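Glutaredoxin 2 (PDB 3IR4) binds glutathione and, as a glutaredoxin with a GST-like two-domain build, probably catalyses glutathione-dependent thiol-disulfide exchange. Local coordinates at residues L6-H11 against K17-F22; H177-L182 against T208-L213; E64-V69 against L171-I176. All blocks are in the same frame, centred on the assembly; numbering follows the deposited sequence. Where two conformers were deposited one is given.

Contact 1. Residues L6-H11 against K17-F22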
# COMPACT_ATOMS: atom_id res chain seq x y z
N LEU A 6 5.89 11.42 -8.12
CA LEU A 6 4.88 10.40 -7.98
C LEU A 6 3.67 11.01 -7.28
O LEU A 6 3.77 11.48 -6.15
CB LEU A 6 5.49 9.26 -7.18
CG LEU A 6 4.71 7.94 -7.12
CD1 LEU A 6 4.69 7.27 -8.49
CD2 LEU A 6 5.32 7.02 -6.08
N TYR A 7 2.53 10.95 -7.97
CA TYR A 7 1.24 11.51 -7.52
C TYR A 7 0.47 10.36 -6.90
O TYR A 7 0.25 9.32 -7.53
CB TYR A 7 0.49 12.16 -8.69
CG TYR A 7 1.26 13.33 -9.24
CD1 TYR A 7 2.19 13.16 -10.24
CD2 TYR A 7 1.10 14.60 -8.72
CE1 TYR A 7 2.95 14.23 -10.70
CE2 TYR A 7 1.83 15.67 -9.17
CZ TYR A 7 2.75 15.48 -10.19
OH TYR A 7 3.49 16.53 -10.68
N ILE A 8 0.07 10.56 -5.64
CA ILE A 8 -0.46 9.50 -4.82
C ILE A 8 -1.56 9.92 -3.88
O ILE A 8 -1.80 11.09 -3.63
CB ILE A 8 0.69 8.89 -3.92
CG1 ILE A 8 1.22 9.90 -2.90
CG2 ILE A 8 1.85 8.35 -4.76
CD1 ILE A 8 2.23 9.34 -1.89
N TYR A 9 -2.21 8.88 -3.31
CA TYR A 9 -2.94 8.99 -2.03
C TYR A 9 -2.09 8.15 -1.06
O TYR A 9 -1.69 7.04 -1.39
CB TYR A 9 -4.35 8.41 -2.09
CG TYR A 9 -5.22 9.00 -3.16
CD1 TYR A 9 -5.18 10.34 -3.48
CD2 TYR A 9 -6.13 8.18 -3.82
CE1 TYR A 9 -6.00 10.85 -4.52
CE2 TYR A 9 -6.94 8.68 -4.82
CZ TYR A 9 -6.86 10.01 -5.19
OH TYR A 9 -7.65 10.46 -6.22
N ASP A 10 -1.82 8.68 0.12
CA ASP A 10 -0.96 8.00 1.09
C ASP A 10 -1.52 6.66 1.57
O ASP A 10 -0.76 5.72 1.81
CB ASP A 10 -0.66 8.98 2.24
CG ASP A 10 0.39 8.48 3.23
OD1 ASP A 10 1.24 7.64 2.88
OD2 ASP A 10 0.38 9.01 4.34
N HIS A 11 -2.84 6.55 1.69
CA HIS A 11 -3.44 5.31 2.16
C HIS A 11 -3.47 4.20 1.10
O HIS A 11 -3.68 3.04 1.42
CB HIS A 11 -4.91 5.53 2.59
CG HIS A 11 -5.88 5.57 1.44
ND1 HIS A 11 -6.25 6.74 0.82
CD2 HIS A 11 -6.60 4.59 0.83
CE1 HIS A 11 -7.13 6.47 -0.13
NE2 HIS A 11 -7.35 5.18 -0.15
N LYS A 17 3.02 0.52 -3.42
CA LYS A 17 3.78 -0.33 -4.35
C LYS A 17 4.74 0.53 -5.20
O LYS A 17 5.91 0.22 -5.34
CB LYS A 17 2.85 -1.13 -5.28
CG LYS A 17 2.00 -2.13 -4.54
CD LYS A 17 1.04 -2.88 -5.44
CE LYS A 17 -0.01 -3.56 -4.64
NZ LYS A 17 -0.87 -4.46 -5.42
N ALA A 18 4.19 1.61 -5.76
CA ALA A 18 4.94 2.50 -6.63
C ALA A 18 6.09 3.20 -5.92
O ALA A 18 7.08 3.52 -6.54
CB ALA A 18 4.03 3.54 -7.26
N ARG A 19 5.97 3.42 -4.62
CA ARG A 19 7.02 4.03 -3.82
C ARG A 19 8.13 3.06 -3.43
O ARG A 19 9.24 3.49 -3.11
CB ARG A 19 6.43 4.61 -2.54
CG ARG A 19 5.56 5.80 -2.79
CD ARG A 19 4.80 6.20 -1.55
NE ARG A 19 5.75 6.64 -0.54
CZ ARG A 19 5.45 6.90 0.72
NH1 ARG A 19 4.21 6.76 1.16
NH2 ARG A 19 6.41 7.31 1.55
N MSE A 20 7.83 1.77 -3.38
CA MSE A 20 8.79 0.83 -2.81
C MSE A 20 10.15 0.76 -3.49
O MSE A 20 11.15 0.72 -2.82
CB MSE A 20 8.20 -0.58 -2.71
CG MSE A 20 7.10 -0.69 -1.67
SE MSE A 20 6.23 -2.42 -1.68
CE MSE A 20 7.65 -3.48 -0.95
N ILE A 21 10.18 0.68 -4.82
CA ILE A 21 11.46 0.52 -5.51
C ILE A 21 12.32 1.76 -5.32
O ILE A 21 13.55 1.65 -5.23
CB ILE A 21 11.32 0.15 -7.01
CG1 ILE A 21 10.65 -1.22 -7.18
CG2 ILE A 21 12.69 0.18 -7.74
CD1 ILE A 21 11.42 -2.38 -6.68
N PHE A 22 11.71 2.95 -5.28
CA PHE A 22 12.49 4.15 -5.03
C PHE A 22 13.26 4.01 -3.73
O PHE A 22 14.43 4.36 -3.61
CB PHE A 22 11.61 5.39 -5.01
CG PHE A 22 11.08 5.79 -6.35
CD1 PHE A 22 11.85 6.53 -7.24
CD2 PHE A 22 9.80 5.42 -6.75
CE1 PHE A 22 11.37 6.90 -8.46
CE2 PHE A 22 9.32 5.80 -8.00
CZ PHE A 22 10.11 6.56 -8.85
O HOH W 1 3.85 8.14 3.80
O HOH W 2 1.52 5.80 -0.13

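Contact 2. Residues H177-L182 against T208-L213. With SO4 (sulfate ion), chain F.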
# COMPACT_ATOMS: atom_id res chain seq x y z
N HIS A 177 3.46 -6.81 -3.51
CA HIS A 177 2.05 -6.96 -3.16
C HIS A 177 1.81 -7.13 -1.67
O HIS A 177 0.77 -6.71 -1.16
CB HIS A 177 1.42 -8.12 -3.95
CG HIS A 177 1.35 -7.87 -5.40
ND1 HIS A 177 0.68 -6.80 -5.95
CD2 HIS A 177 1.92 -8.53 -6.43
CE1 HIS A 177 0.81 -6.84 -7.26
NE2 HIS A 177 1.56 -7.88 -7.58
N LEU A 178 2.73 -7.76 -0.94
CA LEU A 178 2.50 -8.04 0.46
C LEU A 178 2.74 -6.84 1.39
O LEU A 178 1.93 -6.56 2.29
CB LEU A 178 3.40 -9.21 0.91
CG LEU A 178 3.35 -9.58 2.38
CD1 LEU A 178 1.91 -9.99 2.81
CD2 LEU A 178 4.36 -10.67 2.68
N PHE A 179 3.86 -6.15 1.23
CA PHE A 179 4.19 -5.07 2.13
C PHE A 179 3.07 -4.00 2.28
O PHE A 179 2.77 -3.62 3.40
CB PHE A 179 5.54 -4.42 1.83
CG PHE A 179 5.82 -3.24 2.70
CD1 PHE A 179 6.07 -3.41 4.06
CD2 PHE A 179 5.72 -1.96 2.20
CE1 PHE A 179 6.30 -2.34 4.88
CE2 PHE A 179 5.95 -0.87 3.03
CZ PHE A 179 6.22 -1.06 4.37
N PRO A 180 2.45 -3.55 1.18
CA PRO A 180 1.42 -2.51 1.35
C PRO A 180 0.28 -2.95 2.25
O PRO A 180 -0.26 -2.13 3.02
CB PRO A 180 0.96 -2.25 -0.08
CG PRO A 180 2.15 -2.63 -0.94
CD PRO A 180 2.74 -3.81 -0.25
N LEU A 181 -0.13 -4.21 2.14
CA LEU A 181 -1.18 -4.73 2.99
C LEU A 181 -0.76 -4.69 4.47
O LEU A 181 -1.49 -4.23 5.34
CB LEU A 181 -1.54 -6.15 2.55
CG LEU A 181 -2.50 -6.90 3.44
CD1 LEU A 181 -3.84 -6.17 3.57
CD2 LEU A 181 -2.69 -8.31 2.91
N LEU A 182 0.45 -5.18 4.75
CA LEU A 182 0.94 -5.18 6.11
C LEU A 182 1.10 -3.75 6.64
O LEU A 182 0.78 -3.47 7.79
CB LEU A 182 2.24 -5.97 6.25
CG LEU A 182 2.21 -7.43 5.79
CD1 LEU A 182 3.57 -8.06 5.99
CD2 LEU A 182 1.12 -8.22 6.51
N THR A 208 12.33 0.35 2.45
CA THR A 208 11.54 1.04 1.42
C THR A 208 11.36 2.53 1.70
O THR A 208 10.90 3.24 0.83
CB THR A 208 10.14 0.44 1.24
OG1 THR A 208 9.37 0.64 2.44
CG2 THR A 208 10.17 -1.02 0.79
N GLN A 209 11.76 3.02 2.88
CA GLN A 209 11.55 4.45 3.23
C GLN A 209 10.06 4.79 3.25
O GLN A 209 9.66 5.88 2.81
CB GLN A 209 12.29 5.41 2.29
CG GLN A 209 13.79 5.28 2.31
CD GLN A 209 14.46 5.87 3.54
OE1 GLN A 209 13.82 6.30 4.49
NE2 GLN A 209 15.78 5.89 3.52
N ILE A 210 9.25 3.86 3.71
CA ILE A 210 7.79 4.08 3.81
C ILE A 210 7.40 3.83 5.24
O ILE A 210 7.71 2.80 5.81
CB ILE A 210 7.02 3.16 2.84
CG1 ILE A 210 7.41 3.41 1.39
CG2 ILE A 210 5.51 3.30 3.08
CD1 ILE A 210 6.99 2.34 0.40
N ASN A 211 6.70 4.79 5.83
CA ASN A 211 6.31 4.72 7.23
C ASN A 211 5.25 3.72 7.54
O ASN A 211 4.33 3.52 6.77
CB ASN A 211 5.81 6.11 7.68
CG ASN A 211 4.45 6.52 7.03
OD1 ASN A 211 4.24 6.43 5.80
ND2 ASN A 211 3.57 7.03 7.84
N LEU A 212 5.35 3.12 8.71
CA LEU A 212 4.24 2.35 9.27
C LEU A 212 3.29 3.36 9.93
O LEU A 212 3.64 4.52 10.18
CB LEU A 212 4.72 1.33 10.26
CG LEU A 212 5.67 0.29 9.67
CD1 LEU A 212 6.12 -0.66 10.75
CD2 LEU A 212 5.05 -0.47 8.52
N LEU A 213 2.09 2.90 10.22
CA LEU A 213 0.98 3.77 10.70
C LEU A 213 0.60 3.55 12.14
O LEU A 213 -0.41 4.07 12.61
CB LEU A 213 -0.23 3.52 9.81
CG LEU A 213 -0.01 3.63 8.30
CD1 LEU A 213 -1.26 3.22 7.54
CD2 LEU A 213 0.49 5.01 7.88
S SO4 F . 1.20 -9.50 -10.96
O1 SO4 F . 2.13 -10.35 -11.74
O2 SO4 F . 0.63 -10.39 -9.92
O3 SO4 F . 1.99 -8.42 -10.37
O4 SO4 F . 0.14 -9.06 -11.85

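Contact 3. Residues E64-V69 against L171-I176. With GSH (glutathione), chain B.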
# COMPACT_ATOMS: atom_id res chain seq x y z
N GLU A 64 -0.31 2.95 -13.51
CA GLU A 64 -0.30 1.52 -13.18
C GLU A 64 0.87 1.15 -12.29
O GLU A 64 2.02 1.11 -12.73
CB GLU A 64 -0.33 0.61 -14.42
CG GLU A 64 -1.57 0.79 -15.27
CD GLU A 64 -2.84 0.31 -14.61
OE1 GLU A 64 -2.78 -0.46 -13.62
OE2 GLU A 64 -3.92 0.69 -15.16
N SER A 65 0.54 0.86 -11.04
CA SER A 65 1.54 0.53 -10.05
C SER A 65 2.63 -0.43 -10.51
O SER A 65 3.80 -0.15 -10.32
CB SER A 65 0.89 0.00 -8.77
OG SER A 65 0.13 -1.14 -9.01
N MSE A 66 2.25 -1.54 -11.11
CA MSE A 66 3.28 -2.54 -11.46
C MSE A 66 4.12 -2.08 -12.64
O MSE A 66 5.29 -2.45 -12.74
CB MSE A 66 2.67 -3.91 -11.67
CG MSE A 66 1.99 -4.50 -10.45
SE MSE A 66 3.03 -4.43 -8.80
CE MSE A 66 4.52 -5.50 -9.34
N ASP A 67 3.54 -1.30 -13.56
CA ASP A 67 4.33 -0.74 -14.65
C ASP A 67 5.35 0.25 -14.10
O ASP A 67 6.47 0.30 -14.58
CB ASP A 67 3.45 -0.10 -15.70
CG ASP A 67 2.61 -1.10 -16.45
OD1 ASP A 67 2.81 -2.34 -16.32
OD2 ASP A 67 1.68 -0.69 -17.16
N ILE A 68 4.95 1.07 -13.13
CA ILE A 68 5.86 1.98 -12.48
C ILE A 68 6.97 1.18 -11.78
O ILE A 68 8.14 1.51 -11.89
CB ILE A 68 5.10 2.88 -11.49
CG1 ILE A 68 4.11 3.77 -12.23
CG2 ILE A 68 6.07 3.70 -10.63
CD1 ILE A 68 3.12 4.45 -11.31
N VAL A 69 6.60 0.17 -11.01
CA VAL A 69 7.55 -0.65 -10.29
C VAL A 69 8.63 -1.17 -11.23
O VAL A 69 9.81 -1.04 -10.97
CB VAL A 69 6.83 -1.82 -9.56
CG1 VAL A 69 7.81 -2.92 -9.12
CG2 VAL A 69 6.04 -1.28 -8.33
N LEU A 171 14.14 -10.89 -3.32
CA LEU A 171 13.07 -9.91 -3.55
C LEU A 171 12.30 -10.26 -4.81
O LEU A 171 12.90 -10.55 -5.85
CB LEU A 171 13.65 -8.50 -3.69
CG LEU A 171 12.63 -7.38 -3.56
CD1 LEU A 171 12.26 -7.10 -2.09
CD2 LEU A 171 13.15 -6.12 -4.28
N SER A 172 10.99 -10.19 -4.72
CA SER A 172 10.11 -10.52 -5.84
C SER A 172 8.87 -9.62 -5.82
O SER A 172 8.63 -8.86 -4.87
CB SER A 172 9.66 -11.98 -5.78
OG SER A 172 8.70 -12.19 -4.75
N GLU A 173 8.02 -9.77 -6.84
CA GLU A 173 6.78 -9.02 -6.87
C GLU A 173 5.87 -9.42 -5.71
O GLU A 173 4.97 -8.65 -5.36
CB GLU A 173 6.07 -9.17 -8.21
CG GLU A 173 6.77 -8.46 -9.39
CD GLU A 173 7.97 -9.22 -9.97
OE1 GLU A 173 8.25 -10.38 -9.54
OE2 GLU A 173 8.58 -8.66 -10.90
N ASP A 174 6.06 -10.60 -5.10
CA ASP A 174 5.28 -10.91 -3.90
C ASP A 174 5.53 -9.91 -2.79
O ASP A 174 4.62 -9.59 -2.03
CB ASP A 174 5.53 -12.33 -3.40
CG ASP A 174 4.92 -13.42 -4.29
OD1 ASP A 174 4.06 -13.10 -5.14
OD2 ASP A 174 5.29 -14.60 -4.06
N ASP A 175 6.75 -9.40 -2.66
CA ASP A 175 7.05 -8.36 -1.68
C ASP A 175 6.30 -7.07 -1.98
O ASP A 175 5.81 -6.37 -1.10
CB ASP A 175 8.55 -8.08 -1.62
CG ASP A 175 9.32 -9.28 -1.14
OD1 ASP A 175 9.19 -9.58 0.06
OD2 ASP A 175 10.01 -9.93 -1.94
N ILE A 176 6.25 -6.74 -3.28
CA ILE A 176 5.56 -5.55 -3.74
C ILE A 176 4.07 -5.64 -3.37
O ILE A 176 3.47 -4.66 -2.94
CB ILE A 176 5.74 -5.35 -5.25
CG1 ILE A 176 7.24 -5.22 -5.62
CG2 ILE A 176 4.94 -4.16 -5.71
CD1 ILE A 176 7.96 -4.01 -5.04
N1 GSH B . -4.55 -0.78 -11.52
CA1 GSH B . -4.17 0.42 -10.77
C1 GSH B . -2.73 0.33 -10.36
O11 GSH B . -2.24 -0.82 -10.22
O12 GSH B . -2.09 1.39 -10.15
CB1 GSH B . -5.09 0.55 -9.56
CG1 GSH B . -4.94 1.91 -8.89
CD1 GSH B . -6.06 2.27 -7.95
OE1 GSH B . -7.03 1.37 -7.69
N2 GSH B . -6.04 3.43 -7.34
CA2 GSH B . -7.14 3.98 -6.55
C2 GSH B . -7.76 5.12 -7.28
O2 GSH B . -6.99 5.94 -7.98
CB2 GSH B . -6.65 4.43 -5.15
SG2 GSH B . -6.04 3.10 -4.06
N3 GSH B . -9.05 5.32 -7.16
CA3 GSH B . -9.77 6.22 -8.03
C3 GSH B . -10.35 7.31 -7.22
O31 GSH B . -9.93 7.48 -6.03
O32 GSH B . -11.23 8.04 -7.75

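Contact 1. Residues L6-H11 against K17-F22
The flat guanidinium of Arg19 meets the carboxylate of Asp10 at its edge, near its own plane. NH1 of Arg19 and OD1 of Asp10 form a long salt bridge of 3.5 Å. The two planes are turned 50° apart, so the groups do not meet as a flat, two-pronged pair. Two waters fill in around this pair. Water 1 donates to Asp10 OD1 at 2.8 Å and accepts from Arg19 NH1 at 3.0 Å. Water 2, in the guanidinium plane, accepts from Arg19 NH1 and donates to the backbone O of Asp10. NH1 is therefore tied to both the side chain and the main chain of Asp10. CD1 of Ile8 approaches the guanidinium at a slant.

The aliphatic part of Arg19 does the apolar work. Its CG lies 3.5 Å from CD2 of Leu6, and its CD lies 4.1 Å from CD1 of Ile8. The chain bends at chi3 (65°), which turns the charged end toward Asp10 after the methylenes have passed the two strand residues. Both methyls of Leu6 rest on Ala18 CB, CD2 at 3.9 Å. Arg183 of helix 173-185 is a second cationic partner of Asp10 OD1, which probably stabilises the carboxylate as an anion.

The contact joins strand 5-8 to helix 13-25, the first two elements of a beta-alpha-beta unit completed by strand 30-33. The axes of strand 6-8 and helix 17-22 come within 10.0 Å and run 145° apart, nearer antiparallel than parallel. Strand 30-33 pairs with strand 5-8 in parallel and also touches Arg19 through Leu31. Helix 65-74 packs on Ala18 through Ile68, and helix 173-185 packs on Met20 through Phe179 and Pro180.

Contact 2. Residues H177-L182 against T208-L213
Phe179 points its ring from helix 173-185 at the 208-213 segment, and three side chains gather round the ring's outer end. Ile210 comes to the edge, near the ring plane, with its CB 4.2 Å from Phe179 CE2. The two side chains run past each other in opposite directions. Thr208 crosses Phe179 obliquely, and its OG1 stands 3.8 Å from CE2 of Phe179. Leu212 also approaches at a slant, with CD2 4.3 Å from Phe179 CE1. Phe179 CG is anti to the backbone N (chi1 176°), which carries the ring outward from the helix to meet them.

The helix is kinked at Pro180, whose N has no bond to the preceding turn. On the other side, Gln209, with positive phi, makes the Schellman motif that closes the helix before it. Thr208 and Ile210, its two neighbours in the chain, both reach the ring. Met204 and Met20 extend the apolar surroundings of Phe179.

Away from the ring, His177 gives a nearly straight hydrogen bond from NE2 to O3 of a sulfate, 2.9 Å long at 167°. The acceptor lies in the imidazole plane. Arg85 also binds this ion, which probably came from the crystallisation liquor.

Across the two segments the chemistry is mainly apolar, and the pairs meet by van der Waals contact. The polar atom that touches the ring, Thr208 OG1, is hydrogen-bonded to the carbonyl O of Met204, so its polarity is met by the turn before it. Phe179 thus fastens the end of helix 195-208 and the following loop to helix 173-185 within the C-terminal domain.

Contact 3. Residues E64-V69 against L171-I176
Met66, a selenomethionine, lays its SE 3.6 Å from CG2 of Ile176, and the two side chains lie alongside, pointing opposite ways. Its terminal CE carries on to Glu173, 3.7 Å from CG, passing that side chain at a slant. The bends at chi2 (-48°) and chi3 (-62°) fold the chain of Met66 round so that SE and CE face the helix opposite. Val69, one turn further on, meets Ile176 tip to tip, CG2 to CG2 at 4.0 Å. The same methyl of Ile176 therefore serves both Met66 and Val69.

Glu173 offers its methylene part to Met66. Its carboxylate turns elsewhere, with OE2 hydrogen-bonded to His70 of helix 65-74, a polar tie beside the apolar one. Next out, Ser172 and Asp175 form a capping box at the start of helix 173-185. Ser172 OG accepts from Asp174 N, and Ser172 N donates to the anti lone pair of Asp175 OD2, 3.0 Å away. This cap fixes the first turn, which bears Glu173 and leads into Ile176. Asp174 is held in turn by Arg85.

At the start of the other helix the partner is glutathione. Ser65 N donates to O12 of its gamma-glutamyl carboxylate at 2.8 Å, and Ser65 OG donates to O11 at 2.7 Å. Glu64, at the N-cap position, takes the amino N1 on OE1 at 2.8 Å. The helix N-terminus would further favour the anionic carboxylate.

This is the glutathione site of the thioredoxin-like domain in the GST fold, where an acid-serine pair at a helix start holds the gamma-glutamyl group. The apolar contact behind it is part of the interface between that domain and the all-helical C-terminal domain.

Along the chain, contact 1 closes first, then contact 3, then contact 2. Their centres lie 10 to 13 Å apart, and all three touch one another. Contact 1 lies in the N-terminal thioredoxin-like domain and contact 2 in the C-terminal helical domain, while contact 3 joins the two. Helix 173-185 is shared by contacts 2 and 3. Helix 13-25 connects the set: Lys17 NZ probably hydrogen-bonds His177 ND1 at 2.9 Å, and Met20 packs on Phe179 and Ile210. The thioredoxin-like domain, which supplies most of the glutathione pocket, is thus seated on the helical domain through helices 13-25 and 65-74 packed on helix 173-185, beside the ligand site.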